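PDB 6SKY: Serine/threonine-protein kinase Tel1 from Chaetomium thermophilum, which transfers phosphate from ATP to serine and threonine residues of proteins and probably signals DNA damage to the cell-cycle checkpoint. Local coordinates for residues Pro1470-Leu1473 against Ala1474-Leu1478; Lys1567-Arg1571 against Glu1572-Leu1576. All coordinates share one frame; numbering follows the deposited sequence.

Interaction 1: Pro1470-Leu1473 against Ala1474-Leu1478; sequences PSFL and AGYAL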
ATOM      1  N   PRO A1470       3.418  20.943  66.841  1.00 72.95           N
ATOM      2  CA  PRO A1470       2.280  21.505  66.108  1.00 72.95           C
ATOM      3  C   PRO A1470       1.558  20.486  65.257  1.00 72.95           C
ATOM      4  O   PRO A1470       0.371  20.673  64.971  1.00 72.95           O
ATOM      5  CB  PRO A1470       2.927  22.588  65.246  1.00 72.95           C
ATOM      6  CG  PRO A1470       4.284  22.071  64.995  1.00 72.95           C
ATOM      7  CD  PRO A1470       4.701  21.342  66.243  1.00 72.95           C
ATOM      8  N   SER A1471       2.234  19.414  64.845  1.00 68.85           N
ATOM      9  CA  SER A1471       1.584  18.395  64.033  1.00 68.85           C
ATOM     10  C   SER A1471       0.548  17.620  64.831  1.00 68.85           C
ATOM     11  O   SER A1471      -0.463  17.189  64.271  1.00 68.85           O
ATOM     12  CB  SER A1471       2.630  17.447  63.458  1.00 68.85           C
ATOM     13  OG  SER A1471       3.654  18.173  62.806  1.00 68.85           O
ATOM     14  N   PHE A1472       0.782  17.422  66.130  1.00 63.57           N
ATOM     15  CA  PHE A1472      -0.241  16.814  66.971  1.00 63.57           C
ATOM     16  C   PHE A1472      -1.403  17.769  67.189  1.00 63.57           C
ATOM     17  O   PHE A1472      -2.568  17.359  67.150  1.00 63.57           O
ATOM     18  CB  PHE A1472       0.348  16.398  68.317  1.00 63.57           C
ATOM     19  CG  PHE A1472      -0.685  16.147  69.373  1.00 63.57           C
ATOM     20  CD1 PHE A1472      -1.324  14.925  69.459  1.00 63.57           C
ATOM     21  CD2 PHE A1472      -1.026  17.134  70.275  1.00 63.57           C
ATOM     22  CE1 PHE A1472      -2.278  14.696  70.418  1.00 63.57           C
ATOM     23  CE2 PHE A1472      -1.979  16.909  71.233  1.00 63.57           C
ATOM     24  CZ  PHE A1472      -2.606  15.690  71.305  1.00 63.57           C
ATOM     25  N   LEU A1473      -1.099  19.041  67.436  1.00 62.31           N
ATOM     26  CA  LEU A1473      -2.144  19.997  67.760  1.00 62.31           C
ATOM     27  C   LEU A1473      -3.031  20.284  66.563  1.00 62.31           C
ATOM     28  O   LEU A1473      -4.228  20.512  66.733  1.00 62.31           O
ATOM     29  CB  LEU A1473      -1.534  21.289  68.290  1.00 62.31           C
ATOM     30  CG  LEU A1473      -2.556  22.301  68.796  1.00 62.31           C
ATOM     31  CD1 LEU A1473      -3.479  21.660  69.808  1.00 62.31           C
ATOM     32  CD2 LEU A1473      -1.852  23.472  69.405  1.00 62.31           C
ATOM     33  N   ALA A1474      -2.479  20.265  65.352  1.00 58.48           N
ATOM     34  CA  ALA A1474      -3.307  20.449  64.166  1.00 58.48           C
ATOM     35  C   ALA A1474      -4.387  19.381  64.082  1.00 58.48           C
ATOM     36  O   ALA A1474      -5.577  19.690  63.951  1.00 58.48           O
ATOM     37  CB  ALA A1474      -2.435  20.427  62.914  1.00 58.48           C
ATOM     38  N   GLY A1475      -3.987  18.114  64.167  1.00 55.93           N
ATOM     39  CA  GLY A1475      -4.955  17.038  64.071  1.00 55.93           C
ATOM     40  C   GLY A1475      -5.919  17.012  65.238  1.00 55.93           C
ATOM     41  O   GLY A1475      -7.117  16.783  65.057  1.00 55.93           O
ATOM     42  N   TYR A1476      -5.414  17.245  66.451  1.00 58.28           N
ATOM     43  CA  TYR A1476      -6.299  17.261  67.608  1.00 58.28           C
ATOM     44  C   TYR A1476      -7.313  18.387  67.508  1.00 58.28           C
ATOM     45  O   TYR A1476      -8.495  18.192  67.800  1.00 58.28           O
ATOM     46  CB  TYR A1476      -5.491  17.388  68.895  1.00 58.28           C
ATOM     47  CG  TYR A1476      -6.373  17.484  70.107  1.00 58.28           C
ATOM     48  CD1 TYR A1476      -7.069  16.381  70.560  1.00 58.28           C
ATOM     49  CD2 TYR A1476      -6.527  18.681  70.783  1.00 58.28           C
ATOM     50  CE1 TYR A1476      -7.884  16.462  71.650  1.00 58.28           C
ATOM     51  CE2 TYR A1476      -7.342  18.771  71.874  1.00 58.28           C
ATOM     52  CZ  TYR A1476      -8.018  17.658  72.304  1.00 58.28           C
ATOM     53  OH  TYR A1476      -8.835  17.734  73.398  1.00 58.28           O
ATOM     54  N   ALA A1477      -6.872  19.571  67.085  1.00 58.45           N
ATOM     55  CA  ALA A1477      -7.775  20.698  66.925  1.00 58.45           C
ATOM     56  C   ALA A1477      -8.828  20.409  65.870  1.00 58.45           C
ATOM     57  O   ALA A1477     -10.014  20.673  66.077  1.00 58.45           O
ATOM     58  CB  ALA A1477      -6.978  21.944  66.557  1.00 58.45           C
ATOM     59  N   LEU A1478      -8.413  19.871  64.724  1.00 57.92           N
ATOM     60  CA  LEU A1478      -9.372  19.551  63.675  1.00 57.92           C
ATOM     61  C   LEU A1478     -10.419  18.563  64.169  1.00 57.92           C
ATOM     62  O   LEU A1478     -11.624  18.799  64.029  1.00 57.92           O
ATOM     63  CB  LEU A1478      -8.640  19.002  62.456  1.00 57.92           C
ATOM     64  CG  LEU A1478      -9.491  18.501  61.299  1.00 57.92           C
ATOM     65  CD1 LEU A1478     -10.508  19.537  60.901  1.00 57.92           C
ATOM     66  CD2 LEU A1478      -8.592  18.181  60.140  1.00 57.92           C
TER

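Interaction 2: Lys1567-Arg1571 against Glu1572-Leu1576; sequences KDWGR and ENQLL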
ATOM      1  N   LYS A1567      -5.087  19.350  49.869  1.00 61.46           N
ATOM      2  CA  LYS A1567      -3.772  19.882  49.537  1.00 61.46           C
ATOM      3  C   LYS A1567      -2.715  19.438  50.538  1.00 61.46           C
ATOM      4  O   LYS A1567      -1.562  19.209  50.160  1.00 61.46           O
ATOM      5  CB  LYS A1567      -3.853  21.404  49.468  1.00 61.46           C
ATOM      6  CG  LYS A1567      -2.542  22.117  49.262  1.00 61.46           C
ATOM      7  CD  LYS A1567      -2.785  23.613  49.138  1.00 61.46           C
ATOM      8  CE  LYS A1567      -1.490  24.378  48.931  1.00 61.46           C
ATOM      9  NZ  LYS A1567      -1.730  25.828  48.692  1.00 61.46           N
ATOM     10  N   ASP A1568      -3.089  19.301  51.811  1.00 63.63           N
ATOM     11  CA  ASP A1568      -2.155  18.840  52.828  1.00 63.63           C
ATOM     12  C   ASP A1568      -1.879  17.350  52.704  1.00 63.63           C
ATOM     13  O   ASP A1568      -0.775  16.897  53.013  1.00 63.63           O
ATOM     14  CB  ASP A1568      -2.717  19.162  54.210  1.00 63.63           C
ATOM     15  CG  ASP A1568      -1.924  18.531  55.325  1.00 63.63           C
ATOM     16  OD1 ASP A1568      -0.882  19.100  55.707  1.00 63.63           O
ATOM     17  OD2 ASP A1568      -2.343  17.468  55.822  1.00 63.63           O
ATOM     18  N   TRP A1569      -2.872  16.580  52.264  1.00 55.63           N
ATOM     19  CA  TRP A1569      -2.705  15.140  52.116  1.00 55.63           C
ATOM     20  C   TRP A1569      -1.580  14.819  51.145  1.00 55.63           C
ATOM     21  O   TRP A1569      -0.719  13.982  51.429  1.00 55.63           O
ATOM     22  CB  TRP A1569      -4.020  14.534  51.646  1.00 55.63           C
ATOM     23  CG  TRP A1569      -4.126  13.072  51.762  1.00 55.63           C
ATOM     24  CD1 TRP A1569      -3.115  12.180  51.879  1.00 55.63           C
ATOM     25  CD2 TRP A1569      -5.333  12.319  51.777  1.00 55.63           C
ATOM     26  NE1 TRP A1569      -3.615  10.908  51.964  1.00 55.63           N
ATOM     27  CE2 TRP A1569      -4.980  10.970  51.908  1.00 55.63           C
ATOM     28  CE3 TRP A1569      -6.682  12.659  51.699  1.00 55.63           C
ATOM     29  CZ2 TRP A1569      -5.924   9.962  51.957  1.00 55.63           C
ATOM     30  CZ3 TRP A1569      -7.613  11.660  51.748  1.00 55.63           C
ATOM     31  CH2 TRP A1569      -7.235  10.326  51.875  1.00 55.63           C
ATOM     32  N   GLY A1570      -1.570  15.474  49.991  1.00 62.82           N
ATOM     33  CA  GLY A1570      -0.492  15.267  49.051  1.00 62.82           C
ATOM     34  C   GLY A1570       0.658  16.210  49.317  1.00 62.82           C
ATOM     35  O   GLY A1570       0.662  17.346  48.839  1.00 62.82           O
ATOM     36  N   ARG A1571       1.648  15.731  50.062  1.00 73.59           N
ATOM     37  CA  ARG A1571       2.802  16.513  50.490  1.00 73.59           C
ATOM     38  C   ARG A1571       3.815  15.544  51.082  1.00 73.59           C
ATOM     39  O   ARG A1571       3.567  14.338  51.175  1.00 73.59           O
ATOM     40  CB  ARG A1571       2.422  17.587  51.509  1.00 73.59           C
ATOM     41  CG  ARG A1571       2.232  18.969  50.931  1.00 73.59           C
ATOM     42  CD  ARG A1571       1.770  19.928  52.003  1.00 73.59           C
ATOM     43  NE  ARG A1571       1.128  21.110  51.443  1.00 73.59           N
ATOM     44  CZ  ARG A1571       0.563  22.064  52.174  1.00 73.59           C
ATOM     45  NH1 ARG A1571       0.562  21.975  53.495  1.00 73.59           N
ATOM     46  NH2 ARG A1571      -0.002  23.107  51.585  1.00 73.59           N
ATOM     47  N   GLU A1572       4.958  16.083  51.493  1.00 87.21           N
ATOM     48  CA  GLU A1572       5.996  15.309  52.162  1.00 87.21           C
ATOM     49  C   GLU A1572       6.058  15.566  53.656  1.00 87.21           C
ATOM     50  O   GLU A1572       6.302  14.637  54.428  1.00 87.21           O
ATOM     51  CB  GLU A1572       7.362  15.614  51.540  1.00 87.21           C
ATOM     52  CG  GLU A1572       8.503  14.766  52.091  1.00 87.21           C
ATOM     53  CD  GLU A1572       9.860  15.201  51.570  1.00 87.21           C
ATOM     54  OE1 GLU A1572       9.974  16.340  51.072  1.00 87.21           O
ATOM     55  OE2 GLU A1572      10.815  14.402  51.660  1.00 87.21           O
ATOM     56  N   ASN A1573       5.835  16.804  54.086  1.00 84.71           N
ATOM     57  CA  ASN A1573       5.774  17.166  55.499  1.00 84.71           C
ATOM     58  C   ASN A1573       4.345  17.615  55.772  1.00 84.71           C
ATOM     59  O   ASN A1573       4.038  18.808  55.734  1.00 84.71           O
ATOM     60  CB  ASN A1573       6.782  18.259  55.834  1.00 84.71           C
ATOM     61  CG  ASN A1573       8.207  17.855  55.521  1.00 84.71           C
ATOM     62  OD1 ASN A1573       8.624  17.854  54.365  1.00 84.71           O
ATOM     63  ND2 ASN A1573       8.966  17.512  56.555  1.00 84.71           N
ATOM     64  N   GLN A1574       3.473  16.658  56.061  1.00 73.62           N
ATOM     65  CA  GLN A1574       2.053  16.931  56.197  1.00 73.62           C
ATOM     66  C   GLN A1574       1.685  17.174  57.653  1.00 73.62           C
ATOM     67  O   GLN A1574       2.233  16.558  58.568  1.00 73.62           O
ATOM     68  CB  GLN A1574       1.220  15.783  55.632  1.00 73.62           C
ATOM     69  CG  GLN A1574       1.567  14.429  56.189  1.00 73.62           C
ATOM     70  CD  GLN A1574       0.716  13.340  55.592  1.00 73.62           C
ATOM     71  OE1 GLN A1574       0.355  13.396  54.419  1.00 73.62           O
ATOM     72  NE2 GLN A1574       0.378  12.342  56.397  1.00 73.62           N
ATOM     73  N   LEU A1575       0.738  18.088  57.851  1.00 69.17           N
ATOM     74  CA  LEU A1575       0.335  18.488  59.191  1.00 69.17           C
ATOM     75  C   LEU A1575      -0.534  17.424  59.846  1.00 69.17           C
ATOM     76  O   LEU A1575      -0.210  16.915  60.922  1.00 69.17           O
ATOM     77  CB  LEU A1575      -0.400  19.825  59.125  1.00 69.17           C
ATOM     78  CG  LEU A1575      -0.067  20.832  60.217  1.00 69.17           C
ATOM     79  CD1 LEU A1575       1.429  21.014  60.316  1.00 69.17           C
ATOM     80  CD2 LEU A1575      -0.747  22.150  59.927  1.00 69.17           C
ATOM     81  N   LEU A1576      -1.640  17.069  59.204  1.00 64.25           N
ATOM     82  CA  LEU A1576      -2.561  16.093  59.755  1.00 64.25           C
ATOM     83  C   LEU A1576      -2.000  14.681  59.631  1.00 64.25           C
ATOM     84  O   LEU A1576      -0.964  14.443  59.010  1.00 64.25           O
ATOM     85  CB  LEU A1576      -3.907  16.176  59.046  1.00 64.25           C
ATOM     86  CG  LEU A1576      -4.510  17.570  58.971  1.00 64.25           C
ATOM     87  CD1 LEU A1576      -5.702  17.560  58.059  1.00 64.25           C
ATOM     88  CD2 LEU A1576      -4.905  18.033  60.344  1.00 64.25           C
TER

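Interaction 1: Pro1470-Leu1473 against Ala1474-Leu1478
Phe1472 and Tyr1476 stand one helical turn apart and point the same way from the first turns of helix 1470-1487. Both side chains leave the backbone with CG anti to N (chi1 163° for Phe1472 and 177° for Tyr1476), which sends them in the same direction, and their similar chi2 values turn the ring planes to within 6° of each other. The 5.9 Å between the Phe1472 and Tyr1476 ring centroids nevertheless reflects a slide so large that the rings hardly overlap, so the pair is a loose i to i+4 neighbourhood. The phenyl group is met by Tyr1476 CB, which lies over one face near the rim, 4.1 Å from Phe1472 CZ. On the tyrosine ring, Leu1473 CD1 approaches at the edge, close to the ring plane, at 4.4 Å from Tyr1476 CD2.

The close packing is in the backbone. Phe1472 O accepts a hydrogen bond from Tyr1476 N at 2.9 Å, and Leu1473 O accepts one from Ala1477 N at 2.8 Å. Pro1470 O likewise receives Ala1474 N, which makes three i to i+4 backbone bonds, from Pro1470, Phe1472 and Leu1473. The small methyl groups of Ala1474 and Ala1477 lie beside the carbonyls of Pro1470 and Leu1473, respectively. The looser margin is at Ser1471 and Phe1472, both partly exposed, while Ala1474, Tyr1476 and Ala1477 are buried.

The surroundings are those of an alpha solenoid, with helices on several faces. Phe1472 and Tyr1476 both touch Leu1435 of helix 1429-1441, and Tyr1476 also reaches Thr1455 and Ile1459 of helix 1448-1461. Ala1477 packs on Phe1515 and Leu1519 of helix 1502-1521, and Pro1470 and Leu1473 meet Tyr1522 in the loop that follows.

Interaction 2: Lys1567-Arg1571 against Glu1572-Leu1576
With its CG anti to the backbone N (chi1 171°) and its carboxylate turned by chi2 of 82°, Asp1568 directs both oxygens from the last turn of helix 1557-1569 at the returning chain, toward the backbone N-H groups of Leu1575 and Leu1576, which donate to them. OD1 accepts Leu1575 N at 2.9 Å through its syn lone pair, in a nearly straight bond (N-H...O angle 167°). OD2 takes Leu1576 N more weakly, at 3.5 Å. One carboxylate therefore bridges two consecutive amides, and the stronger bond to OD1, with the weak one to OD2, limits how far it can turn. Apolar carbon lies beside the same oxygens: Leu1575 CB is 3.5 Å from Asp1568 OD1, the two side chains crossing at about a right angle, and Leu1576 CB is 3.8 Å from Asp1568 OD2.

Arg1571 lays one face of its guanidinium over Asp1568 CA, near the rim, and NH1 makes a long salt bridge of 3.9 Å to Asp1568 OD1; the positive charge of Arg1571 may partly offset that of the buried carboxylate. Gly1570 is the first residue to leave helical geometry, and from there the chain turns back until Gln1574 CB lies 3.5 Å from Asp1568 O. An alanine in place of Asp1568 would remove both acceptors and is likely to leave the Leu1575 and Leu1576 amides without their mates and the returning chain less firmly held.

The turn joins helix 1557-1569 to helix 1578-1588. Trp1569 packs on helix 1606-1619 and forms a cation-pi contact with Arg1581, Asn1573 OD1 bonds to Lys1528, and Leu1575 rests on Gln1532 and Phe1536 of helix 1530-1543.

Overall arrangement
Interaction 2 comes about 90 residues after interaction 1 in the chain, yet their centres lie about 13 Å apart, because the loop 1572-1576 packs directly on helix 1470-1487. Ala1474 CB meets Leu1575 CG at 3.6 Å, and Leu1478 CD2 meets Leu1576 CD1 at the same distance; Gly1475 CA, with no side chain in the way, comes to 3.9 Å from Leu1576 CD2. The two leucines whose amides are held in interaction 2 thus present their side chains to the helix of interaction 1. Both contacts belong to the helical solenoid, away from the nucleotide pocket and its magnesium, with centres about 39 and 26 Å from that of the chain.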